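Local coordinates for protein FAD-binding oxidoreductase (PDB 7PBG) that oxidises 4-ethylphenol and related 4-alkylphenols, probably dehydrogenating the side chain to the 4-vinylphenol, with a covalently attached FAD as cofactor, at residues Tyr123-Pro128 with Cys228-Met233; Ala83-Arg88 with Ser157-Thr162; Ser176-Gly181 with Gly232-Pro237. One frame throughout, in Å; residues are numbered along the deposited sequence.

How the interactions relate
Along the chain, 83-88 comes first and meets 157-162 in interaction 2, closing a 68-residue loop whose two ends meet at the FAD pyrophosphate. Inside that loop lies 123-128, which pairs only later with 228-233, so interactions 1 and 2 cross. Interaction 3 opens after interaction 2 has closed: 176-181 joins 232-237, and its loop lies almost wholly within the longer span of interaction 1, both ending on strand 226-237 and sharing Gly232 and Met233. Strand 226-237 thus has strand 123-126 and strand 179-186 as sheet neighbours, while helix 158-163 packs against it through Met159 and Thr162. Interactions 1 and 2 both touch FAD.

Interaction 1: Tyr123-Pro128 with Cys228-Met233; sequences YAVVEP and CTRMGM. With FAD (flavin-adenine dinucleotide), chain C.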
loop_
_atom_site.group_PDB
_atom_site.type_symbol
_atom_site.label_atom_id
_atom_site.label_comp_id
_atom_site.label_asym_id
_atom_site.label_seq_id
_atom_site.Cartn_x
_atom_site.Cartn_y
_atom_site.Cartn_z
ATOM N N TYR A 123 1.018 6.200 -16.178
ATOM C CA TYR A 123 -0.074 5.305 -15.721
ATOM C C TYR A 123 -1.016 4.966 -16.870
ATOM O O TYR A 123 -1.081 5.684 -17.842
ATOM C CB TYR A 123 -0.815 5.871 -14.528
ATOM C CG TYR A 123 -1.682 7.067 -14.798
ATOM C CD1 TYR A 123 -2.990 6.939 -15.225
ATOM C CD2 TYR A 123 -1.190 8.348 -14.668
ATOM C CE1 TYR A 123 -3.802 8.042 -15.482
ATOM C CE2 TYR A 123 -1.987 9.452 -14.881
ATOM C CZ TYR A 123 -3.301 9.312 -15.297
ATOM O OH TYR A 123 -4.088 10.413 -15.538
ATOM N N ALA A 124 -1.813 3.922 -16.671
ATOM C CA ALA A 124 -2.899 3.581 -17.588
ATOM C C ALA A 124 -4.158 3.434 -16.752
ATOM O O ALA A 124 -4.071 3.294 -15.514
ATOM C CB ALA A 124 -2.575 2.315 -18.345
ATOM N N VAL A 125 -5.271 3.538 -17.416
ATOM C CA VAL A 125 -6.611 3.333 -16.810
ATOM C C VAL A 125 -7.308 2.221 -17.575
ATOM O O VAL A 125 -7.404 2.303 -18.854
ATOM C CB VAL A 125 -7.450 4.620 -16.765
ATOM C CG1 VAL A 125 -8.843 4.381 -16.169
ATOM C CG2 VAL A 125 -6.699 5.724 -16.049
ATOM N N VAL A 126 -7.788 1.230 -16.853
ATOM C CA VAL A 126 -8.345 0.027 -17.515
ATOM C C VAL A 126 -9.748 -0.261 -17.003
ATOM O O VAL A 126 -10.045 -0.021 -15.821
ATOM C CB VAL A 126 -7.425 -1.199 -17.352
ATOM C CG1 VAL A 126 -6.089 -0.934 -18.010
ATOM C CG2 VAL A 126 -7.229 -1.586 -15.900
ATOM N N GLU A 127 -10.536 -0.811 -17.880
ATOM C CA GLU A 127 -11.808 -1.481 -17.526
ATOM C C GLU A 127 -11.514 -2.949 -17.240
ATOM O O GLU A 127 -10.439 -3.507 -17.519
ATOM C CB GLU A 127 -12.817 -1.264 -18.671
ATOM C CG GLU A 127 -13.188 0.199 -18.823
ATOM C CD GLU A 127 -14.332 0.460 -19.770
ATOM O OE1 GLU A 127 -14.392 -0.238 -20.799
ATOM O OE2 GLU A 127 -15.247 1.272 -19.401
ATOM N N PRO A 128 -12.505 -3.681 -16.721
ATOM C CA PRO A 128 -12.263 -5.054 -16.305
ATOM C C PRO A 128 -11.691 -5.999 -17.371
ATOM O O PRO A 128 -10.894 -6.840 -17.068
ATOM C CB PRO A 128 -13.645 -5.517 -15.826
ATOM C CG PRO A 128 -14.317 -4.254 -15.388
ATOM C CD PRO A 128 -13.839 -3.169 -16.337
ATOM N N CYS A 228 -15.640 -3.651 -9.058
ATOM C CA CYS A 228 -14.782 -2.640 -9.673
ATOM C C CYS A 228 -15.108 -2.508 -11.189
ATOM O O CYS A 228 -15.259 -3.532 -11.878
ATOM C CB CYS A 228 -13.345 -3.031 -9.528
ATOM S SG CYS A 228 -12.239 -1.729 -10.121
ATOM N N THR A 229 -15.323 -1.278 -11.638
ATOM C CA THR A 229 -15.668 -0.987 -13.056
ATOM C C THR A 229 -14.538 -0.213 -13.729
ATOM O O THR A 229 -14.584 -0.021 -14.958
ATOM C CB THR A 229 -17.008 -0.259 -13.084
ATOM O OG1 THR A 229 -16.870 0.941 -12.315
ATOM C CG2 THR A 229 -18.108 -1.130 -12.518
ATOM N N ARG A 230 -13.558 0.237 -12.983
ATOM C CA ARG A 230 -12.447 1.058 -13.557
ATOM C C ARG A 230 -11.307 1.035 -12.570
ATOM O O ARG A 230 -11.570 1.116 -11.323
ATOM C CB ARG A 230 -12.936 2.486 -13.846
ATOM C CG ARG A 230 -11.916 3.284 -14.654
ATOM C CD ARG A 230 -12.125 4.780 -14.631
ATOM N NE ARG A 230 -13.398 5.109 -15.235
ATOM C CZ ARG A 230 -13.685 6.217 -15.874
ATOM N NH1 ARG A 230 -12.777 7.171 -16.015
ATOM N NH2 ARG A 230 -14.889 6.335 -16.403
ATOM N N MET A 231 -10.059 0.971 -13.051
ATOM C CA MET A 231 -8.895 0.919 -12.160
ATOM C C MET A 231 -7.707 1.598 -12.834
ATOM O O MET A 231 -7.491 1.354 -14.050
ATOM C CB MET A 231 -8.502 -0.513 -11.822
ATOM C CG MET A 231 -7.372 -0.603 -10.804
ATOM S SD MET A 231 -6.863 -2.301 -10.546
ATOM C CE MET A 231 -8.036 -2.696 -9.254
ATOM N N GLY A 232 -7.028 2.475 -12.090
ATOM C CA GLY A 232 -5.747 3.001 -12.579
ATOM C C GLY A 232 -4.634 2.027 -12.250
ATOM O O GLY A 232 -4.642 1.424 -11.135
ATOM N N MET A 233 -3.690 1.868 -13.171
ATOM C CA MET A 233 -2.515 0.989 -12.947
ATOM C C MET A 233 -1.287 1.801 -13.298
ATOM O O MET A 233 -1.176 2.175 -14.474
ATOM C CB MET A 233 -2.556 -0.302 -13.762
ATOM C CG MET A 233 -1.329 -1.202 -13.595
ATOM S SD MET A 233 -1.033 -1.592 -11.826
ATOM C CE MET A 233 -2.558 -2.437 -11.407
HETATM P PA FAD C . -10.490 -12.646 -12.492
HETATM O O1A FAD C . -10.815 -14.104 -12.525
HETATM O O2A FAD C . -11.268 -11.714 -13.387
HETATM O O5B FAD C . -10.662 -12.147 -11.015
HETATM C C5B FAD C . -10.165 -12.886 -9.909
HETATM C C4B FAD C . -11.031 -12.564 -8.716
HETATM O O4B FAD C . -10.908 -11.157 -8.358
HETATM C C3B FAD C . -12.543 -12.766 -8.906
HETATM O O3B FAD C . -12.913 -14.130 -8.718
HETATM C C2B FAD C . -13.138 -11.764 -7.904
HETATM O O2B FAD C . -13.121 -12.334 -6.608
HETATM C C1B FAD C . -12.169 -10.594 -8.034
HETATM N N9A FAD C . -12.514 -9.638 -9.053
HETATM C C8A FAD C . -11.984 -9.574 -10.303
HETATM N N7A FAD C . -12.473 -8.588 -10.995
HETATM C C5A FAD C . -13.419 -8.009 -10.182
HETATM C C6A FAD C . -14.236 -6.887 -10.345
HETATM N N6A FAD C . -14.296 -6.183 -11.483
HETATM N N1A FAD C . -15.056 -6.570 -9.317
HETATM C C2A FAD C . -14.984 -7.298 -8.173
HETATM N N3A FAD C . -14.225 -8.351 -7.899
HETATM C C4A FAD C . -13.456 -8.658 -8.963
HETATM N N1 FAD C . -1.252 -15.410 -10.816
HETATM C C2 FAD C . -0.438 -14.407 -10.539
HETATM O O2 FAD C . -0.837 -13.414 -9.877
HETATM N N3 FAD C . 0.817 -14.363 -11.026
HETATM C C4 FAD C . 1.360 -15.383 -11.753
HETATM O O4 FAD C . 2.501 -15.257 -12.238
HETATM C C4X FAD C . 0.562 -16.477 -12.028
HETATM N N5 FAD C . 1.088 -17.460 -12.710
HETATM C C5X FAD C . 0.268 -18.528 -12.979
HETATM C C6 FAD C . 0.801 -19.584 -13.730
HETATM C C7 FAD C . 0.036 -20.674 -14.099
HETATM C C7M FAD C . 0.655 -21.780 -14.927
HETATM C C8 FAD C . -1.320 -20.705 -13.710
HETATM C C8M FAD C . -2.191 -21.865 -14.085
HETATM C C9 FAD C . -1.847 -19.688 -12.940
HETATM C C9A FAD C . -1.083 -18.567 -12.566
HETATM N N10 FAD C . -1.600 -17.496 -11.843
HETATM C C10 FAD C . -0.792 -16.405 -11.559
HETATM C "C1'" FAD C . -3.031 -17.429 -11.449
HETATM C "C2'" FAD C . -3.923 -16.753 -12.501
HETATM O "O2'" FAD C . -3.585 -17.211 -13.855
HETATM C "C3'" FAD C . -3.827 -15.214 -12.554
HETATM O "O3'" FAD C . -3.810 -14.683 -11.252
HETATM C "C4'" FAD C . -4.930 -14.508 -13.354
HETATM O "O4'" FAD C . -4.470 -13.222 -13.797
HETATM C "C5'" FAD C . -6.183 -14.355 -12.535
HETATM O "O5'" FAD C . -7.362 -14.384 -13.352
HETATM P P FAD C . -8.006 -13.045 -13.934
HETATM O O1P FAD C . -8.873 -13.414 -15.101
HETATM O O2P FAD C . -6.873 -12.096 -14.165
HETATM O O3P FAD C . -8.910 -12.491 -12.737
HETATM O O HOH W 1 -16.155 1.438 -16.870
#
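With its CG anti to the backbone N (chi1 -170°) and a bend further out at chi3, Arg230 lays its aliphatic stem across Val125, whose CG1, likewise trans to its own N (chi1 179°), meets Arg230 CG at 3.6 Å. The other valine uses a different branch: Val126 CG2, set between N and the carbonyl carbon, touches Met231 O at 3.5 Å. Val125 and Val126 point to opposite faces of the antiparallel pair. Ala124 and Met233 exchange two nearly straight backbone hydrogen bonds, the shorter from Met233 N to Ala124 O (2.8 Å), and Val126 and Met231 form the next hydrogen-bonded pair. Between them Val125 faces Gly232 in a non-hydrogen-bonded pair, with CA atoms 4.3 Å apart. Where the pairing ends, Pro128 packs on the backbone of the other strand, its CD 3.5 Å from Thr229 O. A water donates to Thr229 O and to Glu127 OE2, bridging the segments, while Glu127 OE1 is held by Arg113 N. At the start of 228-233 the backbone of Cys228 reads the adenine: its N donates to FAD N1A at 3.0 Å and its O accepts from FAD N6A at 2.8 Å, a two-point grip on the base edge. The pair belongs to an antiparallel sheet, consistent with a PCMH-type FAD-binding fold, with Cys228 at the adenine end of the cofactor site.

Interaction 2: Ala83-Arg88 with Ser157-Thr162; sequences AFSGGR and SVMGNT. With FAD (flavin-adenine dinucleotide), chain C.
In the phosphate-binding loop of the PCMH-type FAD domain, residues 85-88, Ser85 and Gly86 meet the start of helix 158-163, and the dinucleotide lies against both elements. Ser85 carries the protein-protein contact: its CB rests 3.2 Å from Ser157 OG, and its hydroxyl sits beside the sulfur of Met159. With OG beside its own backbone N (chi1 -64°), Ser85 directs the hydroxyl to the adenine, donating to FAD N7A at 2.7 Å. Backbone amides do the rest on this side. FAD O2A is gripped by three successive N-H groups, weakly by that of Ser85, more firmly by Gly86 and nearly straight by Gly87 (173°), while Arg88 N binds FAD O1P on the other phosphate. A side chain on Gly86 would run into that same oxygen. From the helix side Ser157 N donates to FAD O2P at 2.8 Å, so the helix start, with its partial positive charge, would help to offset the phosphate charge. Ser157 is the N-cap: OG, swung anti to N (chi1 165°), accepts from Gly160 N and is also hydrogen-bonded to the carbonyl of Pro128. Replacing Ser157 by alanine removes OG, and Gly160 N would probably lose its capping acceptor and Pro128 O this partner. Further along, the Asn161 amide, its OD1 held by His175, reaches the flavin half of the cofactor, ND2 donating to FAD O4' at 3.1 Å and to FAD O2 at 3.0 Å.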
loop_
_atom_site.group_PDB
_atom_site.type_symbol
_atom_site.label_atom_id
_atom_site.label_comp_id
_atom_site.label_asym_id
_atom_site.label_seq_id
_atom_site.Cartn_x
_atom_site.Cartn_y
_atom_site.Cartn_z
ATOM N N ALA A 83 -18.939 -11.337 -9.306
ATOM C CA ALA A 83 -18.445 -10.453 -10.364
ATOM C C ALA A 83 -16.940 -10.686 -10.545
ATOM O O ALA A 83 -16.178 -10.793 -9.557
ATOM C CB ALA A 83 -18.733 -9.035 -9.988
ATOM N N PHE A 84 -16.513 -10.705 -11.781
ATOM C CA PHE A 84 -15.082 -10.874 -12.097
ATOM C C PHE A 84 -14.834 -10.169 -13.407
ATOM O O PHE A 84 -15.767 -9.810 -14.128
ATOM C CB PHE A 84 -14.724 -12.367 -12.171
ATOM C CG PHE A 84 -15.662 -13.227 -12.976
ATOM C CD1 PHE A 84 -15.584 -13.321 -14.368
ATOM C CD2 PHE A 84 -16.691 -13.897 -12.340
ATOM C CE1 PHE A 84 -16.494 -14.088 -15.078
ATOM C CE2 PHE A 84 -17.600 -14.652 -13.060
ATOM C CZ PHE A 84 -17.499 -14.756 -14.421
ATOM N N SER A 85 -13.563 -9.963 -13.666
ATOM C CA SER A 85 -13.084 -9.221 -14.839
ATOM C C SER A 85 -12.932 -10.147 -16.037
ATOM O O SER A 85 -13.648 -9.931 -17.039
ATOM C CB SER A 85 -11.838 -8.492 -14.474
ATOM O OG SER A 85 -12.126 -7.529 -13.497
ATOM N N GLY A 86 -11.935 -11.030 -16.000
ATOM C CA GLY A 86 -11.666 -12.015 -17.048
ATOM C C GLY A 86 -12.230 -13.375 -16.687
ATOM O O GLY A 86 -12.580 -14.135 -17.624
ATOM N N GLY A 87 -12.308 -13.690 -15.402
ATOM C CA GLY A 87 -12.778 -15.011 -14.945
ATOM C C GLY A 87 -11.791 -16.138 -15.230
ATOM O O GLY A 87 -12.217 -17.283 -15.364
ATOM N N ARG A 88 -10.516 -15.823 -15.413
ATOM C CA ARG A 88 -9.460 -16.824 -15.655
ATOM C C ARG A 88 -8.599 -17.031 -14.403
ATOM O O ARG A 88 -7.384 -17.283 -14.561
ATOM C CB ARG A 88 -8.680 -16.429 -16.912
ATOM C CG ARG A 88 -9.572 -16.353 -18.143
ATOM C CD ARG A 88 -8.870 -15.925 -19.403
ATOM N NE ARG A 88 -9.824 -15.798 -20.497
ATOM C CZ ARG A 88 -10.636 -14.763 -20.715
ATOM N NH1 ARG A 88 -10.587 -13.673 -19.964
ATOM N NH2 ARG A 88 -11.495 -14.816 -21.721
ATOM N N SER A 157 -6.483 -10.599 -16.555
ATOM C CA SER A 157 -7.044 -9.225 -16.457
ATOM C C SER A 157 -6.162 -8.309 -15.603
ATOM O O SER A 157 -5.807 -8.667 -14.426
ATOM C CB SER A 157 -8.463 -9.259 -15.903
ATOM O OG SER A 157 -8.854 -7.969 -15.493
ATOM N N VAL A 158 -5.765 -7.151 -16.117
ATOM C CA VAL A 158 -4.941 -6.208 -15.304
ATOM C C VAL A 158 -5.666 -5.953 -13.996
ATOM O O VAL A 158 -5.047 -6.083 -12.889
ATOM C CB VAL A 158 -4.642 -4.935 -16.105
ATOM C CG1 VAL A 158 -3.815 -3.925 -15.307
ATOM C CG2 VAL A 158 -4.004 -5.269 -17.425
ATOM N N MET A 159 -6.967 -5.721 -14.087
ATOM C CA MET A 159 -7.808 -5.406 -12.909
ATOM C C MET A 159 -8.028 -6.651 -12.061
ATOM O O MET A 159 -7.872 -6.621 -10.782
ATOM C CB MET A 159 -9.145 -4.842 -13.371
ATOM C CG MET A 159 -10.017 -4.507 -12.230
ATOM S SD MET A 159 -11.668 -3.997 -12.730
ATOM C CE MET A 159 -11.261 -2.424 -13.492
ATOM N N GLY A 160 -8.455 -7.730 -12.709
ATOM C CA GLY A 160 -8.837 -8.949 -11.976
ATOM C C GLY A 160 -7.667 -9.522 -11.199
ATOM O O GLY A 160 -7.798 -9.904 -10.031
ATOM N N ASN A 161 -6.477 -9.544 -11.804
ATOM C CA ASN A 161 -5.289 -10.074 -11.116
ATOM C C ASN A 161 -5.038 -9.203 -9.879
ATOM O O ASN A 161 -4.737 -9.737 -8.802
ATOM C CB ASN A 161 -4.120 -10.080 -12.096
ATOM C CG ASN A 161 -2.867 -10.598 -11.450
ATOM O OD1 ASN A 161 -2.163 -9.845 -10.744
ATOM N ND2 ASN A 161 -2.590 -11.865 -11.689
ATOM N N THR A 162 -5.113 -7.882 -10.039
ATOM C CA THR A 162 -4.885 -6.920 -8.949
ATOM C C THR A 162 -5.821 -7.249 -7.800
ATOM O O THR A 162 -5.343 -7.165 -6.638
ATOM C CB THR A 162 -4.966 -5.474 -9.450
ATOM O OG1 THR A 162 -3.959 -5.278 -10.442
ATOM C CG2 THR A 162 -4.716 -4.476 -8.359
HETATM P PA FAD C . -10.490 -12.646 -12.492
HETATM O O1A FAD C . -10.815 -14.104 -12.525
HETATM O O2A FAD C . -11.268 -11.714 -13.387
HETATM O O5B FAD C . -10.662 -12.147 -11.015
HETATM C C5B FAD C . -10.165 -12.886 -9.909
HETATM C C4B FAD C . -11.031 -12.564 -8.716
HETATM O O4B FAD C . -10.908 -11.157 -8.358
HETATM C C3B FAD C . -12.543 -12.766 -8.906
HETATM O O3B FAD C . -12.913 -14.130 -8.718
HETATM C C2B FAD C . -13.138 -11.764 -7.904
HETATM O O2B FAD C . -13.121 -12.334 -6.608
HETATM C C1B FAD C . -12.169 -10.594 -8.034
HETATM N N9A FAD C . -12.514 -9.638 -9.053
HETATM C C8A FAD C . -11.984 -9.574 -10.303
HETATM N N7A FAD C . -12.473 -8.588 -10.995
HETATM C C5A FAD C . -13.419 -8.009 -10.182
HETATM C C6A FAD C . -14.236 -6.887 -10.345
HETATM N N6A FAD C . -14.296 -6.183 -11.483
HETATM N N1A FAD C . -15.056 -6.570 -9.317
HETATM C C2A FAD C . -14.984 -7.298 -8.173
HETATM N N3A FAD C . -14.225 -8.351 -7.899
HETATM C C4A FAD C . -13.456 -8.658 -8.963
HETATM N N1 FAD C . -1.252 -15.410 -10.816
HETATM C C2 FAD C . -0.438 -14.407 -10.539
HETATM O O2 FAD C . -0.837 -13.414 -9.877
HETATM N N3 FAD C . 0.817 -14.363 -11.026
HETATM C C4 FAD C . 1.360 -15.383 -11.753
HETATM O O4 FAD C . 2.501 -15.257 -12.238
HETATM C C4X FAD C . 0.562 -16.477 -12.028
HETATM N N5 FAD C . 1.088 -17.460 -12.710
HETATM C C5X FAD C . 0.268 -18.528 -12.979
HETATM C C6 FAD C . 0.801 -19.584 -13.730
HETATM C C7 FAD C . 0.036 -20.674 -14.099
HETATM C C7M FAD C . 0.655 -21.780 -14.927
HETATM C C8 FAD C . -1.320 -20.705 -13.710
HETATM C C8M FAD C . -2.191 -21.865 -14.085
HETATM C C9 FAD C . -1.847 -19.688 -12.940
HETATM C C9A FAD C . -1.083 -18.567 -12.566
HETATM N N10 FAD C . -1.600 -17.496 -11.843
HETATM C C10 FAD C . -0.792 -16.405 -11.559
HETATM C "C1'" FAD C . -3.031 -17.429 -11.449
HETATM C "C2'" FAD C . -3.923 -16.753 -12.501
HETATM O "O2'" FAD C . -3.585 -17.211 -13.855
HETATM C "C3'" FAD C . -3.827 -15.214 -12.554
HETATM O "O3'" FAD C . -3.810 -14.683 -11.252
HETATM C "C4'" FAD C . -4.930 -14.508 -13.354
HETATM O "O4'" FAD C . -4.470 -13.222 -13.797
HETATM C "C5'" FAD C . -6.183 -14.355 -12.535
HETATM O "O5'" FAD C . -7.362 -14.384 -13.352
HETATM P P FAD C . -8.006 -13.045 -13.934
HETATM O O1P FAD C . -8.873 -13.414 -15.101
HETATM O O2P FAD C . -6.873 -12.096 -14.165
HETATM O O3P FAD C . -8.910 -12.491 -12.737
#

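Interaction 3: Ser176-Gly181 with Gly232-Pro237; sequences SMWRCG and GMQLMP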
loop_
_atom_site.group_PDB
_atom_site.type_symbol
_atom_site.label_atom_id
_atom_site.label_comp_id
_atom_site.label_asym_id
_atom_site.label_seq_id
_atom_site.Cartn_x
_atom_site.Cartn_y
_atom_site.Cartn_z
ATOM N N SER A 176 -0.761 -4.718 -6.497
ATOM C CA SER A 176 -1.539 -3.956 -5.493
ATOM C C SER A 176 -0.854 -2.633 -5.174
ATOM O O SER A 176 -1.546 -1.691 -4.812
ATOM C CB SER A 176 -1.764 -4.720 -4.222
ATOM O OG SER A 176 -0.575 -4.798 -3.482
ATOM N N MET A 177 0.462 -2.566 -5.246
ATOM C CA MET A 177 1.239 -1.330 -4.966
ATOM C C MET A 177 1.013 -0.292 -6.065
ATOM O O MET A 177 0.908 0.910 -5.762
ATOM C CB MET A 177 2.730 -1.682 -4.904
ATOM C CG MET A 177 3.677 -0.535 -4.642
ATOM S SD MET A 177 5.342 -1.250 -4.268
ATOM C CE MET A 177 4.930 -2.694 -3.300
ATOM N N TRP A 178 0.847 -0.729 -7.297
ATOM C CA TRP A 178 0.770 0.191 -8.455
ATOM C C TRP A 178 -0.654 0.500 -8.884
ATOM O O TRP A 178 -0.819 1.458 -9.640
ATOM C CB TRP A 178 1.669 -0.337 -9.566
ATOM C CG TRP A 178 3.035 -0.521 -9.004
ATOM C CD1 TRP A 178 3.661 -1.699 -8.708
ATOM C CD2 TRP A 178 3.888 0.526 -8.515
ATOM N NE1 TRP A 178 4.870 -1.448 -8.135
ATOM C CE2 TRP A 178 5.047 -0.101 -8.011
ATOM C CE3 TRP A 178 3.804 1.926 -8.490
ATOM C CZ2 TRP A 178 6.113 0.613 -7.475
ATOM C CZ3 TRP A 178 4.852 2.635 -7.937
ATOM C CH2 TRP A 178 5.981 1.984 -7.434
ATOM N N ARG A 179 -1.624 -0.263 -8.370
ATOM C CA ARG A 179 -3.063 0.077 -8.388
ATOM C C ARG A 179 -3.230 1.482 -7.815
ATOM O O ARG A 179 -2.794 1.726 -6.678
ATOM C CB ARG A 179 -3.812 -0.939 -7.544
ATOM C CG ARG A 179 -5.308 -0.677 -7.369
ATOM C CD ARG A 179 -5.824 -1.497 -6.230
ATOM N NE ARG A 179 -5.347 -0.940 -4.964
ATOM C CZ ARG A 179 -5.031 -1.620 -3.873
ATOM N NH1 ARG A 179 -5.170 -2.924 -3.845
ATOM N NH2 ARG A 179 -4.567 -0.993 -2.814
ATOM N N CYS A 180 -3.978 2.357 -8.482
ATOM C CA CYS A 180 -4.294 3.665 -7.882
ATOM C C CYS A 180 -5.559 4.252 -8.489
ATOM O O CYS A 180 -5.564 4.581 -9.687
ATOM C CB CYS A 180 -3.116 4.613 -8.074
ATOM S SG CYS A 180 -3.319 6.114 -7.082
ATOM N N GLY A 181 -6.637 4.249 -7.748
ATOM C CA GLY A 181 -7.891 4.872 -8.179
ATOM C C GLY A 181 -8.812 3.820 -8.751
ATOM O O GLY A 181 -8.532 3.303 -9.870
ATOM N N GLY A 232 -7.028 2.475 -12.090
ATOM C CA GLY A 232 -5.747 3.001 -12.579
ATOM C C GLY A 232 -4.634 2.027 -12.250
ATOM O O GLY A 232 -4.642 1.424 -11.135
ATOM N N MET A 233 -3.690 1.868 -13.171
ATOM C CA MET A 233 -2.515 0.989 -12.947
ATOM C C MET A 233 -1.287 1.801 -13.298
ATOM O O MET A 233 -1.176 2.175 -14.474
ATOM C CB MET A 233 -2.556 -0.302 -13.762
ATOM C CG MET A 233 -1.329 -1.202 -13.595
ATOM S SD MET A 233 -1.033 -1.592 -11.826
ATOM C CE MET A 233 -2.558 -2.437 -11.407
ATOM N N GLN A 234 -0.495 2.178 -12.300
ATOM C CA GLN A 234 0.763 2.943 -12.577
ATOM C C GLN A 234 1.761 2.009 -13.290
ATOM O O GLN A 234 1.765 0.805 -13.000
ATOM C CB GLN A 234 1.259 3.515 -11.256
ATOM C CG GLN A 234 0.257 4.484 -10.688
ATOM C CD GLN A 234 0.601 5.015 -9.335
ATOM O OE1 GLN A 234 1.476 4.489 -8.651
ATOM N NE2 GLN A 234 -0.076 6.084 -8.985
ATOM N N LEU A 235 2.523 2.537 -14.246
ATOM C CA LEU A 235 3.344 1.759 -15.173
ATOM C C LEU A 235 4.779 2.234 -15.089
ATOM O O LEU A 235 5.030 3.425 -15.117
ATOM C CB LEU A 235 2.842 1.927 -16.628
ATOM C CG LEU A 235 1.410 1.504 -16.914
ATOM C CD1 LEU A 235 1.089 1.627 -18.428
ATOM C CD2 LEU A 235 1.164 0.081 -16.427
ATOM N N MET A 236 5.670 1.282 -15.028
ATOM C CA MET A 236 7.104 1.597 -14.919
ATOM C C MET A 236 7.518 2.327 -16.173
ATOM O O MET A 236 7.313 1.856 -17.311
ATOM C CB MET A 236 7.937 0.328 -14.707
ATOM C CG MET A 236 9.399 0.616 -14.480
ATOM S SD MET A 236 10.187 -0.934 -13.973
ATOM C CE MET A 236 11.802 -0.781 -14.729
ATOM N N PRO A 237 8.216 3.479 -16.051
ATOM C CA PRO A 237 8.873 4.047 -17.220
ATOM C C PRO A 237 9.925 3.087 -17.791
ATOM O O PRO A 237 10.658 2.474 -17.041
ATOM C CB PRO A 237 9.542 5.315 -16.637
ATOM C CG PRO A 237 8.707 5.660 -15.444
ATOM C CD PRO A 237 8.367 4.312 -14.856
HETATM O O HOH W 2 0.252 3.898 -6.187
#
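Three backbone hydrogen bonds join the segments where the chain leaves helix 175-178 and enters strand 179-186: Gln234 N to Trp178 O, Cys180 N to Gly232 O and Gly232 N to Gly181 O. The N-to-C directions of the short antiparallel strand segments make 136°, well short of 180°. The first two donors stand above the plane of their carbonyls, the third lies in it. Gly232 is closely fitted, because a side chain there would clash with Cys180 O. Gln234 lies at about a right angle to Trp178, with CB 3.3 Å from Trp178 O and OE1 at the ring edge, 3.5 Å from CE3. Its amide plane is turned 46° from the indole, and NE2 passes Cys180 CB at 3.5 Å. Next to Gln234, Met233, bent at chi2 and chi3, brings SD to 3.7 Å from Trp178 CB. Arg179 turns to Glu217 in a salt bridge, while Met269 of the second subunit packs on Trp178. Both ends of the buried Gln234 amide are satisfied: OE1 accepts from a water that also donates to Met177 O, and NE2 donates to His206 O, which probably fixes the rotation of the amide.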